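Local coordinates for protein caprin-2 (Danio rerio, PDB 4OUS) that forms a trimeric, calcium-binding C1q domain and probably acts in canonical Wnt signaling, at residues F57-I70 with A82-S95. The protein carries 1 engineered substitution. Residues are numbered along the deposited sequence; the frame is centred on the assembly and turned at random.
Sequences FHILKLAISVPLYI and AYANDGAPDHETAS
Strand 57-60 runs antiparallel to strand 93-95 and strand 68-70 to strand 82-84, their axes 4.5 and 4.8 Å apart, with I59–A94, L68–A84 and I70–A82 as hydrogen-bonded pairs. Next to the first pairing, K61 N donates almost straight to E92 O (172°), while H91 ND1 reaches K61 O at 2.8 Å in the plane of both ring and carbonyl. One face of that imidazole receives A63 CB, 4.0 Å from the ring centroid. Y83 drives its CD1–CE1 edge into the face of Y69, a T-shaped pair with centroids 5.0 Å apart and planes at 77°; its CG, anti to the backbone N (chi1 172°), carries the ring across Y69 and beside P67 CB. The first strand pairing belongs to one sheet of the C1q/TNF-like jelly-roll sandwich and the second to the opposite sheet. Side chains make the contact between the sheets: A94 CB packs on L68 CD2 at 3.7 Å and F57 turns its ring edge to A82 CB. K61 spans the loops: its aliphatic part passes E92 CB, and the chain, bent at chi3 and chi4, delivers NZ to L62 O (3.0 Å), V66 O (2.9 Å) and a water that donates to D86 O and D90 O. A methionine in its place would probably leave L62 O, V66 O and the water without their shared donor, freeing the loops to shift. T93 N meets E92 OE1 on the anti side, steadying a carboxylate whose OE2 binds calcium together with E92 of both neighbouring subunits. Y83 OH and N85 ND2 hydrogen-bond to D90 of a neighbouring subunit.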
# COMPACT_ATOMS: atom_id res chain seq x y z
N PHE A 57 1.24 6.11 -1.05
CA PHE A 57 2.49 6.65 -0.54
C PHE A 57 3.01 5.81 0.62
O PHE A 57 2.23 5.20 1.35
CB PHE A 57 2.34 8.12 -0.12
CG PHE A 57 1.41 8.36 1.03
CD1 PHE A 57 1.87 8.35 2.34
CD2 PHE A 57 0.07 8.65 0.81
CE1 PHE A 57 1.02 8.59 3.41
CE2 PHE A 57 -0.78 8.90 1.88
CZ PHE A 57 -0.30 8.87 3.17
N HIS A 58 4.33 5.81 0.77
CA HIS A 58 5.04 5.12 1.84
C HIS A 58 6.16 6.04 2.28
O HIS A 58 7.06 6.31 1.48
CB HIS A 58 5.63 3.80 1.35
CG HIS A 58 4.62 2.73 1.09
ND1 HIS A 58 3.95 2.60 -0.11
CD2 HIS A 58 4.18 1.73 1.89
CE1 HIS A 58 3.13 1.56 -0.03
NE2 HIS A 58 3.26 1.02 1.17
N ILE A 59 6.13 6.53 3.52
CA ILE A 59 7.11 7.50 3.97
C ILE A 59 7.84 6.97 5.21
O ILE A 59 7.21 6.69 6.22
CB ILE A 59 6.46 8.86 4.28
CG1 ILE A 59 5.63 9.38 3.09
CG2 ILE A 59 7.51 9.87 4.70
CD1 ILE A 59 6.41 9.69 1.85
N LEU A 60 9.16 6.83 5.12
CA LEU A 60 9.96 6.35 6.25
C LEU A 60 10.40 7.54 7.10
O LEU A 60 10.94 8.51 6.57
CB LEU A 60 11.18 5.58 5.75
CG LEU A 60 11.96 4.80 6.81
CD1 LEU A 60 11.17 3.57 7.24
CD2 LEU A 60 13.34 4.42 6.31
N LYS A 61 10.18 7.46 8.41
CA LYS A 61 10.58 8.55 9.30
C LYS A 61 12.03 8.43 9.73
O LYS A 61 12.59 7.34 9.76
CB LYS A 61 9.69 8.61 10.53
CG LYS A 61 9.92 7.50 11.56
CD LYS A 61 8.87 7.51 12.68
CE LYS A 61 8.85 8.80 13.49
NZ LYS A 61 10.11 8.99 14.26
N LEU A 62 12.63 9.57 10.09
CA LEU A 62 13.90 9.56 10.78
C LEU A 62 13.74 8.90 12.14
O LEU A 62 12.67 8.97 12.77
CB LEU A 62 14.45 10.98 10.96
CG LEU A 62 14.78 11.78 9.70
CD1 LEU A 62 15.54 13.05 10.06
CD2 LEU A 62 15.58 10.94 8.73
N ALA A 63 14.82 8.29 12.61
CA ALA A 63 14.85 7.64 13.90
C ALA A 63 15.09 8.67 15.00
O ALA A 63 16.16 8.73 15.61
CB ALA A 63 15.92 6.55 13.93
N ILE A 64 14.07 9.50 15.20
CA ILE A 64 14.06 10.52 16.24
C ILE A 64 12.76 10.41 17.02
O ILE A 64 11.80 9.80 16.55
CB ILE A 64 14.19 11.95 15.66
CG1 ILE A 64 13.00 12.26 14.73
CG2 ILE A 64 15.52 12.12 14.93
CD1 ILE A 64 13.00 13.68 14.19
N SER A 65 12.75 11.00 18.21
CA SER A 65 11.59 10.94 19.10
C SER A 65 10.57 12.03 18.78
O SER A 65 10.15 12.78 19.66
CB SER A 65 12.04 11.06 20.56
OG SER A 65 12.95 10.03 20.88
N VAL A 66 10.22 12.13 17.50
CA VAL A 66 9.12 12.96 17.02
C VAL A 66 8.30 12.06 16.11
O VAL A 66 8.86 11.43 15.21
CB VAL A 66 9.61 14.20 16.25
CG1 VAL A 66 8.42 15.04 15.79
CG2 VAL A 66 10.57 15.03 17.08
N PRO A 67 6.99 11.98 16.34
CA PRO A 67 6.17 11.13 15.48
C PRO A 67 6.04 11.70 14.08
O PRO A 67 6.16 12.91 13.88
CB PRO A 67 4.81 11.13 16.18
CG PRO A 67 4.79 12.45 16.90
CD PRO A 67 6.19 12.62 17.39
N LEU A 68 5.78 10.82 13.12
CA LEU A 68 5.57 11.21 11.74
C LEU A 68 4.08 11.23 11.42
O LEU A 68 3.38 10.23 11.59
CB LEU A 68 6.30 10.25 10.80
CG LEU A 68 6.20 10.59 9.31
CD1 LEU A 68 6.93 11.88 9.01
CD2 LEU A 68 6.72 9.46 8.44
N TYR A 69 3.59 12.38 10.96
CA TYR A 69 2.22 12.56 10.48
C TYR A 69 2.27 13.05 9.05
O TYR A 69 2.86 14.11 8.79
CB TYR A 69 1.47 13.58 11.32
CG TYR A 69 1.06 13.20 12.72
CD1 TYR A 69 -0.25 12.83 12.99
CD2 TYR A 69 1.97 13.25 13.78
CE1 TYR A 69 -0.66 12.51 14.27
CE2 TYR A 69 1.57 12.93 15.07
CZ TYR A 69 0.26 12.56 15.31
OH TYR A 69 -0.15 12.24 16.58
N ILE A 70 1.63 12.32 8.14
CA ILE A 70 1.55 12.68 6.73
C ILE A 70 0.09 12.85 6.34
O ILE A 70 -0.75 12.03 6.72
CB ILE A 70 2.16 11.58 5.83
CG1 ILE A 70 3.61 11.26 6.21
CG2 ILE A 70 2.05 11.95 4.36
CD1 ILE A 70 4.57 12.39 5.95
N ALA A 82 -1.66 9.48 7.51
CA ALA A 82 -0.89 8.35 8.01
C ALA A 82 -0.04 8.79 9.19
O ALA A 82 0.38 9.94 9.27
CB ALA A 82 -0.01 7.77 6.92
N TYR A 83 0.20 7.84 10.09
CA TYR A 83 0.96 8.06 11.32
C TYR A 83 2.01 6.98 11.45
O TYR A 83 1.73 5.82 11.14
CB TYR A 83 0.03 8.02 12.53
CG TYR A 83 0.71 8.05 13.88
CD1 TYR A 83 0.95 9.25 14.53
CD2 TYR A 83 1.11 6.87 14.52
CE1 TYR A 83 1.56 9.29 15.77
CE2 TYR A 83 1.72 6.91 15.77
CZ TYR A 83 1.94 8.12 16.39
OH TYR A 83 2.54 8.20 17.63
N ALA A 84 3.19 7.34 11.94
CA ALA A 84 4.15 6.32 12.32
C ALA A 84 5.03 6.82 13.44
O ALA A 84 5.48 7.96 13.43
CB ALA A 84 4.99 5.89 11.12
N ASN A 85 5.29 5.95 14.40
CA ASN A 85 6.18 6.30 15.48
C ASN A 85 6.70 5.05 16.15
O ASN A 85 5.99 4.05 16.23
CB ASN A 85 5.46 7.18 16.49
CG ASN A 85 6.40 7.87 17.43
OD1 ASN A 85 7.46 8.34 17.02
ND2 ASN A 85 6.03 7.93 18.70
N ASP A 86 7.93 5.12 16.63
CA ASP A 86 8.53 4.05 17.41
C ASP A 86 9.39 4.66 18.51
O ASP A 86 10.15 5.59 18.26
CB ASP A 86 9.35 3.12 16.53
CG ASP A 86 10.03 2.03 17.32
OD1 ASP A 86 11.17 2.27 17.79
OD2 ASP A 86 9.44 0.95 17.50
N GLY A 87 9.25 4.15 19.72
CA GLY A 87 9.86 4.77 20.88
C GLY A 87 11.33 4.52 21.13
O GLY A 87 11.91 5.12 22.04
N ALA A 88 11.95 3.64 20.34
CA ALA A 88 13.36 3.29 20.56
C ALA A 88 14.33 4.49 20.59
O ALA A 88 15.15 4.57 21.51
CB ALA A 88 13.82 2.27 19.52
N PRO A 89 14.25 5.43 19.63
CA PRO A 89 13.41 5.54 18.43
C PRO A 89 14.05 4.84 17.24
O PRO A 89 15.26 4.89 17.04
CB PRO A 89 13.33 7.04 18.20
CG PRO A 89 14.64 7.55 18.68
CD PRO A 89 15.06 6.65 19.82
N ASP A 90 13.21 4.17 16.46
CA ASP A 90 13.65 3.46 15.27
C ASP A 90 12.93 4.09 14.08
O ASP A 90 12.02 4.90 14.24
CB ASP A 90 13.32 1.97 15.39
CG ASP A 90 14.21 1.08 14.52
OD1 ASP A 90 14.79 1.55 13.52
OD2 ASP A 90 14.31 -0.12 14.85
N HIS A 91 13.34 3.70 12.87
CA HIS A 91 12.58 4.07 11.70
C HIS A 91 11.23 3.36 11.73
O HIS A 91 11.07 2.30 12.34
CB HIS A 91 13.34 3.71 10.42
CG HIS A 91 14.69 4.34 10.33
ND1 HIS A 91 14.88 5.68 10.08
CD2 HIS A 91 15.93 3.80 10.44
CE1 HIS A 91 16.17 5.94 10.05
NE2 HIS A 91 16.83 4.82 10.26
N GLU A 92 10.26 3.98 11.08
CA GLU A 92 8.90 3.50 10.99
C GLU A 92 8.29 4.11 9.75
O GLU A 92 8.78 5.14 9.28
CB GLU A 92 8.06 3.88 12.22
CG GLU A 92 7.58 2.75 13.12
CD GLU A 92 6.50 1.88 12.45
OE1 GLU A 92 6.44 1.79 11.21
OE2 GLU A 92 5.62 1.40 13.19
N THR A 93 7.23 3.51 9.23
CA THR A 93 6.69 3.90 7.94
C THR A 93 5.24 4.36 8.05
O THR A 93 4.39 3.65 8.60
CB THR A 93 6.78 2.73 6.94
OG1 THR A 93 8.12 2.23 6.93
CG2 THR A 93 6.38 3.15 5.54
N ALA A 94 4.98 5.55 7.53
CA ALA A 94 3.64 6.11 7.43
C ALA A 94 3.15 5.93 6.00
O ALA A 94 3.77 6.45 5.06
CB ALA A 94 3.63 7.58 7.81
N SER A 95 2.06 5.19 5.82
CA SER A 95 1.56 4.88 4.48
C SER A 95 0.05 4.96 4.41
O SER A 95 -0.64 4.74 5.41
CB SER A 95 2.04 3.50 4.03
OG SER A 95 1.50 2.47 4.84
O HOH W 1 1.57 -0.07 3.68
O HOH W 2 10.48 6.59 15.67